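Aminoglycoside 6'-acetyltransferase (Enterococcus faecium, PDB 5E96) probably transfers an acetyl group from acetyl-CoA to the 6'-amino group of aminoglycoside antibiotics. Local coordinates at residues D15-L20 with D54-F59; I105-G110 with K173-R178. One frame throughout, in Å; residues are numbered along the deposited sequence.

From the N terminus the chain enters helix 11-24, passes two further helices and strand 46-52, and turns into strand 55-66. Contact 1 closes this first loop by setting residues 15-20 of the helix against the start of that strand. Strand 70-78 and helix 84-101 follow, and then strand 106-111. Contact 2 closes a second, longer loop when residues 173-178 return beside residues 105-110. The two loops follow one another and neither nest nor cross. Both contacts reach the same mixed sheet, on opposite sides of the chain's centre, with centres about 27 Å apart. Contact 1 ties a helix to the sheet, and contact 2 joins two of its strands.

Contact 1: D15-L20 with D54-F59; sequences DQLSDL and DELVGF. With EDO (1,2-ethanediol), chain C.
Gln16 reaches from helix 11-24 to the first residues of strand 55-66. Its CB rests on CB of Leu56 at 3.8 Å. CG lies anti to the carbonyl carbon (chi1 -63°), and the chain then runs out extended, which carries the amide to the strand backbone. There the two ends of the amide part ways. OE1 accepts a hydrogen bond from N of Leu56 at 3.1 Å, with the donor above the carbonyl plane. NE2 donates to OE1 of Glu55 at 2.7 Å. The Glu55 chain bends at chi2 and crosses the glutamine at about a right angle. The carboxylate and amide planes are 37° apart. Held at both ends, the amide is limited in its rotation. A 1,2-ethanediol molecule, probably from the crystallisation liquor, sits beside it. Its O2 lies 2.6 Å from OE1 of Gln16 and donates a hydrogen bond to O of Asp54.

The apolar half lies next along the helix. CD2 of Leu56 packs against the backbone of Leu17, 3.4 Å from CA of Leu17. The two branches of Leu17 both meet Phe59. CD1 touches CB of Phe59 at 3.5 Å, and CD2 stands 3.8 Å from the ring centroid, almost on the ring normal, in a CH-pi contact. Leu20 adds a looser contact through CD2 to CA of Gly58.

The strand carries a classic beta bulge, with Val57 and Gly58 both bonded to Ala50 of strand 46-52. The axes of helix segment 15-20 and strand segment 55-59 are 47° apart. Helix 33-40 adds Val37 against Leu17 and Met40 against Phe59, while strand 70-78 meets Leu20 and Phe59 through Val77.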
ATOM      1  N   ASP A  15     -21.424  10.474   1.526  1.00 33.35           N
ATOM      2  CA  ASP A  15     -21.286  11.703   2.303  1.00 34.36           C
ATOM      3  C   ASP A  15     -21.094  11.329   3.769  1.00 33.45           C
ATOM      4  O   ASP A  15     -20.293  11.937   4.473  1.00 32.96           O
ATOM      5  CB  ASP A  15     -22.524  12.594   2.184  1.00 34.48           C
ATOM      6  CG  ASP A  15     -22.565  13.362   0.879  1.00 36.64           C
ATOM      7  OD1 ASP A  15     -21.585  13.286   0.113  1.00 37.52           O
ATOM      8  OD2 ASP A  15     -23.578  14.044   0.622  1.00 38.09           O
ATOM      9  N   GLN A  16     -21.832  10.323   4.227  1.00 31.06           N
ATOM     10  CA  GLN A  16     -21.710   9.892   5.613  1.00 32.10           C
ATOM     11  C   GLN A  16     -20.348   9.241   5.894  1.00 30.49           C
ATOM     12  O   GLN A  16     -19.808   9.377   6.993  1.00 31.31           O
ATOM     13  CB  GLN A  16     -22.842   8.930   5.976  1.00 32.12           C
ATOM     14  CG  GLN A  16     -24.228   9.564   5.894  1.00 33.48           C
ATOM     15  CD  GLN A  16     -25.328   8.635   6.385  1.00 35.40           C
ATOM     16  OE1 GLN A  16     -25.344   7.448   6.065  1.00 34.94           O
ATOM     17  NE2 GLN A  16     -26.261   9.179   7.154  1.00 36.84           N
ATOM     18  N   LEU A  17     -19.801   8.523   4.919  1.00 29.63           N
ATOM     19  CA  LEU A  17     -18.490   7.903   5.123  1.00 32.54           C
ATOM     20  C   LEU A  17     -17.493   9.050   5.229  1.00 34.72           C
ATOM     21  O   LEU A  17     -16.541   9.011   6.013  1.00 35.67           O
ATOM     22  CB  LEU A  17     -18.114   6.990   3.952  1.00 29.03           C
ATOM     23  CG  LEU A  17     -16.710   6.365   4.049  1.00 30.05           C
ATOM     24  CD1 LEU A  17     -16.565   5.585   5.352  1.00 25.21           C
ATOM     25  CD2 LEU A  17     -16.469   5.469   2.860  1.00 27.15           C
ATOM     26  N   SER A  18     -17.739  10.082   4.434  1.00 36.02           N
ATOM     27  CA  SER A  18     -16.892  11.258   4.423  1.00 38.08           C
ATOM     28  C   SER A  18     -16.924  11.915   5.798  1.00 38.57           C
ATOM     29  O   SER A  18     -15.878  12.230   6.358  1.00 39.91           O
ATOM     30  CB  SER A  18     -17.378  12.236   3.347  1.00 38.20           C
ATOM     31  OG  SER A  18     -16.584  13.404   3.328  1.00 41.71           O
ATOM     32  N   ASP A  19     -18.119  12.109   6.351  1.00 37.45           N
ATOM     33  CA  ASP A  19     -18.237  12.733   7.662  1.00 38.98           C
ATOM     34  C   ASP A  19     -17.618  11.854   8.749  1.00 41.12           C
ATOM     35  O   ASP A  19     -17.007  12.356   9.694  1.00 40.10           O
ATOM     36  CB  ASP A  19     -19.704  13.023   8.004  1.00 37.97           C
ATOM     37  CG  ASP A  19     -20.380  13.927   6.976  1.00 40.10           C
ATOM     38  OD1 ASP A  19     -19.677  14.750   6.350  1.00 41.30           O
ATOM     39  OD2 ASP A  19     -21.612  13.819   6.801  1.00 39.90           O
ATOM     40  N   LEU A  20     -17.775  10.542   8.609  1.00 41.34           N
ATOM     41  CA  LEU A  20     -17.225   9.614   9.583  1.00 43.14           C
ATOM     42  C   LEU A  20     -15.698   9.702   9.589  1.00 43.97           C
ATOM     43  O   LEU A  20     -15.079   9.726  10.647  1.00 43.41           O
ATOM     44  CB  LEU A  20     -17.674   8.187   9.260  1.00 44.09           C
ATOM     45  CG  LEU A  20     -17.280   7.094  10.256  1.00 46.87           C
ATOM     46  CD1 LEU A  20     -17.880   7.396  11.625  1.00 45.99           C
ATOM     47  CD2 LEU A  20     -17.764   5.744   9.745  1.00 45.11           C
ATOM     48  N   ASP A  54     -30.763   3.708   8.550  1.00 43.33           N
ATOM     49  CA  ASP A  54     -30.333   4.519   7.409  1.00 42.56           C
ATOM     50  C   ASP A  54     -29.176   5.458   7.752  1.00 41.84           C
ATOM     51  O   ASP A  54     -29.016   6.508   7.136  1.00 41.94           O
ATOM     52  CB  ASP A  54     -31.500   5.342   6.853  1.00 42.12           C
ATOM     53  CG  ASP A  54     -32.627   4.475   6.321  1.00 44.67           C
ATOM     54  OD1 ASP A  54     -32.340   3.472   5.629  1.00 43.62           O
ATOM     55  OD2 ASP A  54     -33.804   4.804   6.585  1.00 45.06           O
ATOM     56  N   GLU A  55     -28.377   5.079   8.743  1.00 41.00           N
ATOM     57  CA  GLU A  55     -27.223   5.883   9.145  1.00 41.22           C
ATOM     58  C   GLU A  55     -25.969   5.007   9.075  1.00 38.62           C
ATOM     59  O   GLU A  55     -25.944   3.911   9.626  1.00 37.47           O
ATOM     60  CB  GLU A  55     -27.403   6.400  10.578  1.00 43.02           C
ATOM     61  CG  GLU A  55     -28.727   7.119  10.823  1.00 48.65           C
ATOM     62  CD  GLU A  55     -28.808   8.462  10.125  1.00 51.10           C
ATOM     63  OE1 GLU A  55     -28.059   8.676   9.150  1.00 53.96           O
ATOM     64  OE2 GLU A  55     -29.634   9.303  10.544  1.00 53.80           O
ATOM     65  N   LEU A  56     -24.940   5.474   8.376  1.00 37.14           N
ATOM     66  CA  LEU A  56     -23.701   4.712   8.287  1.00 34.44           C
ATOM     67  C   LEU A  56     -23.014   4.815   9.644  1.00 33.70           C
ATOM     68  O   LEU A  56     -22.622   5.903  10.050  1.00 34.84           O
ATOM     69  CB  LEU A  56     -22.780   5.292   7.214  1.00 33.16           C
ATOM     70  CG  LEU A  56     -21.451   4.549   7.009  1.00 32.95           C
ATOM     71  CD1 LEU A  56     -21.721   3.188   6.376  1.00 31.05           C
ATOM     72  CD2 LEU A  56     -20.521   5.354   6.109  1.00 30.32           C
ATOM     73  N   VAL A  57     -22.879   3.694  10.346  1.00 33.75           N
ATOM     74  CA  VAL A  57     -22.228   3.692  11.656  1.00 33.42           C
ATOM     75  C   VAL A  57     -20.823   3.077  11.590  1.00 33.46           C
ATOM     76  O   VAL A  57     -20.057   3.157  12.554  1.00 32.51           O
ATOM     77  CB  VAL A  57     -23.063   2.906  12.708  1.00 34.27           C
ATOM     78  CG1 VAL A  57     -24.442   3.547  12.869  1.00 32.74           C
ATOM     79  CG2 VAL A  57     -23.205   1.444  12.286  1.00 32.96           C
ATOM     80  N   GLY A  58     -20.488   2.464  10.459  1.00 30.68           N
ATOM     81  CA  GLY A  58     -19.174   1.866  10.320  1.00 30.14           C
ATOM     82  C   GLY A  58     -18.829   1.515   8.888  1.00 30.33           C
ATOM     83  O   GLY A  58     -19.712   1.363   8.044  1.00 29.75           O
ATOM     84  N   PHE A  59     -17.536   1.374   8.614  1.00 27.10           N
ATOM     85  CA  PHE A  59     -17.076   1.039   7.276  1.00 26.21           C
ATOM     86  C   PHE A  59     -15.753   0.277   7.335  1.00 24.91           C
ATOM     87  O   PHE A  59     -14.898   0.547   8.178  1.00 24.37           O
ATOM     88  CB  PHE A  59     -16.878   2.314   6.450  1.00 24.70           C
ATOM     89  CG  PHE A  59     -16.352   2.063   5.054  1.00 25.71           C
ATOM     90  CD1 PHE A  59     -17.216   1.711   4.018  1.00 25.11           C
ATOM     91  CD2 PHE A  59     -14.984   2.162   4.782  1.00 24.49           C
ATOM     92  CE1 PHE A  59     -16.736   1.458   2.728  1.00 23.22           C
ATOM     93  CE2 PHE A  59     -14.482   1.911   3.494  1.00 25.97           C
ATOM     94  CZ  PHE A  59     -15.365   1.555   2.460  1.00 27.34           C
TER
HETATM   95  C1  EDO C 202     -29.092   6.415   3.263  1.00 48.52           C
HETATM   96  O1  EDO C 202     -29.187   5.850   1.964  1.00 48.49           O
HETATM   97  C2  EDO C 202     -28.320   5.459   4.167  1.00 51.81           C
HETATM   98  O2  EDO C 202     -27.408   6.209   4.962  1.00 51.30           O

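Contact 2: I105-G110 with K173-R178; sequences ITIYLG and KTIIPR
One end of the antiparallel pair formed by strands 106-111 and 168-174 lies here. Ile107 and Lys173 form the hydrogen-bonded pair. N of Ile107 donates to O of Lys173 at 2.9 Å, and N of Lys173 returns a bond of 2.9 Å to O of Ile107. The same O of Lys173 takes a second donor, OG1 of Thr106, at 3.0 Å. With chi1 at -178°, the hydroxyl swings beside the carbonyl carbon of Thr106, where it can reach O of Lys173 from above the carbonyl plane, 65° out of it. Thr106 and Thr174 are the non-hydrogen-bonded pair.

In the mixed GNAT sheet, strand 106-111 stands between strand 70-78, parallel to it, and the antiparallel strand 168-174. It runs on to Gly110, a residue seen to bind CoA. Beyond Thr174 the regular strand ends, but N of Ile175 still donates to O of Ile105 at 3.0 Å.

Apolar side chains add to the backbone bonds. Those of Ile175 and Ile107 cross at about a right angle beside helix 84-101, CG2 of Ile175 lying 4.1 Å from CD1 of Ile107. Ile176 slants across Ile105, with CD1 of Ile176 4.0 Å from CG1 of Ile105. Ile105 and Thr174 run alongside each other in the same direction, their CG2 methyls 4.0 Å apart. Trp164 of the second subunit packs on Ile105, Thr174 and Ile176. The extended Lys173 chain carries NZ to a hydrogen bond with O of Leu150.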
ATOM      1  N   ILE A 105      -6.843 -15.385  -0.024  1.00 39.00           N
ATOM      2  CA  ILE A 105      -6.320 -16.403   0.879  1.00 36.28           C
ATOM      3  C   ILE A 105      -5.876 -15.785   2.196  1.00 34.93           C
ATOM      4  O   ILE A 105      -6.009 -16.392   3.253  1.00 33.85           O
ATOM      5  CB  ILE A 105      -5.081 -17.118   0.291  1.00 36.57           C
ATOM      6  CG1 ILE A 105      -5.464 -17.953  -0.925  1.00 37.82           C
ATOM      7  CG2 ILE A 105      -4.450 -18.003   1.351  1.00 37.31           C
ATOM      8  CD1 ILE A 105      -4.277 -18.640  -1.576  1.00 38.70           C
ATOM      9  N   THR A 106      -5.327 -14.579   2.129  1.00 32.27           N
ATOM     10  CA  THR A 106      -4.841 -13.936   3.336  1.00 29.67           C
ATOM     11  C   THR A 106      -5.143 -12.448   3.368  1.00 28.47           C
ATOM     12  O   THR A 106      -5.240 -11.799   2.334  1.00 27.88           O
ATOM     13  CB  THR A 106      -3.313 -14.154   3.498  1.00 29.62           C
ATOM     14  OG1 THR A 106      -2.863 -13.555   4.723  1.00 30.38           O
ATOM     15  CG2 THR A 106      -2.553 -13.534   2.323  1.00 30.92           C
ATOM     16  N   ILE A 107      -5.320 -11.924   4.575  1.00 29.67           N
ATOM     17  CA  ILE A 107      -5.591 -10.508   4.767  1.00 29.42           C
ATOM     18  C   ILE A 107      -4.564  -9.974   5.742  1.00 29.04           C
ATOM     19  O   ILE A 107      -4.357 -10.555   6.812  1.00 28.82           O
ATOM     20  CB  ILE A 107      -7.008 -10.251   5.366  1.00 27.61           C
ATOM     21  CG1 ILE A 107      -8.088 -10.584   4.340  1.00 28.50           C
ATOM     22  CG2 ILE A 107      -7.138  -8.796   5.784  1.00 25.86           C
ATOM     23  CD1 ILE A 107      -9.525 -10.416   4.874  1.00 30.64           C
ATOM     24  N   TYR A 108      -3.914  -8.874   5.377  1.00 28.70           N
ATOM     25  CA  TYR A 108      -2.932  -8.274   6.267  1.00 28.25           C
ATOM     26  C   TYR A 108      -3.297  -6.825   6.493  1.00 27.45           C
ATOM     27  O   TYR A 108      -4.134  -6.262   5.789  1.00 27.44           O
ATOM     28  CB  TYR A 108      -1.510  -8.357   5.690  1.00 26.85           C
ATOM     29  CG  TYR A 108      -1.245  -7.435   4.522  1.00 25.39           C
ATOM     30  CD1 TYR A 108      -1.713  -7.742   3.253  1.00 30.70           C
ATOM     31  CD2 TYR A 108      -0.541  -6.242   4.695  1.00 30.12           C
ATOM     32  CE1 TYR A 108      -1.488  -6.890   2.173  1.00 32.16           C
ATOM     33  CE2 TYR A 108      -0.312  -5.375   3.619  1.00 32.22           C
ATOM     34  CZ  TYR A 108      -0.792  -5.711   2.366  1.00 34.20           C
ATOM     35  OH  TYR A 108      -0.591  -4.868   1.298  1.00 38.84           O
ATOM     36  N   LEU A 109      -2.653  -6.223   7.479  1.00 27.29           N
ATOM     37  CA  LEU A 109      -2.906  -4.837   7.809  1.00 26.56           C
ATOM     38  C   LEU A 109      -1.695  -4.233   8.516  1.00 27.17           C
ATOM     39  O   LEU A 109      -0.831  -4.951   9.030  1.00 25.50           O
ATOM     40  CB  LEU A 109      -4.138  -4.759   8.717  1.00 26.41           C
ATOM     41  CG  LEU A 109      -3.981  -5.527  10.036  1.00 25.76           C
ATOM     42  CD1 LEU A 109      -3.428  -4.569  11.099  1.00 23.92           C
ATOM     43  CD2 LEU A 109      -5.330  -6.111  10.477  1.00 26.44           C
ATOM     44  N   GLY A 110      -1.641  -2.907   8.533  1.00 25.77           N
ATOM     45  CA  GLY A 110      -0.570  -2.221   9.217  1.00 26.12           C
ATOM     46  C   GLY A 110      -1.200  -1.338  10.273  1.00 28.11           C
ATOM     47  O   GLY A 110      -2.231  -0.712  10.024  1.00 28.45           O
ATOM     48  N   LYS A 173      -3.737 -12.793   8.544  1.00 30.63           N
ATOM     49  CA  LYS A 173      -4.505 -13.982   8.859  1.00 35.44           C
ATOM     50  C   LYS A 173      -4.862 -14.714   7.576  1.00 37.15           C
ATOM     51  O   LYS A 173      -5.146 -14.090   6.555  1.00 37.81           O
ATOM     52  CB  LYS A 173      -5.782 -13.571   9.607  1.00 36.51           C
ATOM     53  CG  LYS A 173      -6.760 -14.690   9.920  1.00 38.93           C
ATOM     54  CD  LYS A 173      -7.979 -14.120  10.643  1.00 39.94           C
ATOM     55  CE  LYS A 173      -8.987 -15.194  11.019  1.00 41.11           C
ATOM     56  NZ  LYS A 173     -10.157 -14.585  11.718  1.00 39.24           N
ATOM     57  N   THR A 174      -4.813 -16.040   7.620  1.00 39.63           N
ATOM     58  CA  THR A 174      -5.195 -16.839   6.464  1.00 40.69           C
ATOM     59  C   THR A 174      -6.678 -17.062   6.713  1.00 42.70           C
ATOM     60  O   THR A 174      -7.057 -17.708   7.689  1.00 42.21           O
ATOM     61  CB  THR A 174      -4.453 -18.179   6.433  1.00 40.60           C
ATOM     62  OG1 THR A 174      -3.044 -17.932   6.343  1.00 41.51           O
ATOM     63  CG2 THR A 174      -4.895 -19.003   5.224  1.00 39.12           C
ATOM     64  N   ILE A 175      -7.511 -16.520   5.831  1.00 44.95           N
ATOM     65  CA  ILE A 175      -8.953 -16.588   5.998  1.00 46.44           C
ATOM     66  C   ILE A 175      -9.743 -17.751   5.400  1.00 48.60           C
ATOM     67  O   ILE A 175     -10.968 -17.691   5.325  1.00 48.88           O
ATOM     68  CB  ILE A 175      -9.586 -15.248   5.556  1.00 45.34           C
ATOM     69  CG1 ILE A 175      -9.076 -14.833   4.172  1.00 45.76           C
ATOM     70  CG2 ILE A 175      -9.209 -14.163   6.553  1.00 42.39           C
ATOM     71  CD1 ILE A 175      -9.478 -15.743   3.046  1.00 47.77           C
ATOM     72  N   ILE A 176      -9.051 -18.803   4.978  1.00 50.96           N
ATOM     73  CA  ILE A 176      -9.717 -19.984   4.437  1.00 53.46           C
ATOM     74  C   ILE A 176      -8.931 -21.225   4.835  1.00 56.50           C
ATOM     75  O   ILE A 176      -7.718 -21.167   5.034  1.00 55.90           O
ATOM     76  CB  ILE A 176      -9.843 -19.955   2.893  1.00 52.59           C
ATOM     77  CG1 ILE A 176      -8.462 -19.824   2.252  1.00 50.71           C
ATOM     78  CG2 ILE A 176     -10.782 -18.838   2.468  1.00 52.34           C
ATOM     79  CD1 ILE A 176      -8.489 -19.924   0.750  1.00 50.21           C
ATOM     80  N   PRO A 177      -9.619 -22.368   4.967  1.00 59.33           N
ATOM     81  CA  PRO A 177      -8.966 -23.624   5.347  1.00 61.58           C
ATOM     82  C   PRO A 177      -7.930 -24.096   4.329  1.00 63.37           C
ATOM     83  O   PRO A 177      -8.024 -23.797   3.137  1.00 62.32           O
ATOM     84  CB  PRO A 177     -10.137 -24.600   5.462  1.00 61.37           C
ATOM     85  CG  PRO A 177     -11.283 -23.715   5.851  1.00 61.49           C
ATOM     86  CD  PRO A 177     -11.082 -22.533   4.932  1.00 60.49           C
ATOM     87  N   ARG A 178      -6.940 -24.835   4.815  1.00 66.50           N
ATOM     88  CA  ARG A 178      -5.893 -25.380   3.963  1.00 70.22           C
ATOM     89  C   ARG A 178      -6.534 -26.391   3.016  1.00 71.45           C
ATOM     90  O   ARG A 178      -7.096 -27.391   3.457  1.00 71.71           O
ATOM     91  CB  ARG A 178      -4.840 -26.083   4.821  1.00 71.88           C
ATOM     92  CG  ARG A 178      -3.447 -25.498   4.724  1.00 73.74           C
ATOM     93  CD  ARG A 178      -2.874 -25.673   3.334  1.00 75.47           C
ATOM     94  NE  ARG A 178      -1.502 -25.185   3.265  1.00 77.07           N
ATOM     95  CZ  ARG A 178      -0.746 -25.236   2.176  1.00 78.20           C
ATOM     96  NH1 ARG A 178      -1.227 -25.754   1.053  1.00 78.57           N
ATOM     97  NH2 ARG A 178       0.493 -24.765   2.211  1.00 78.94           N
TER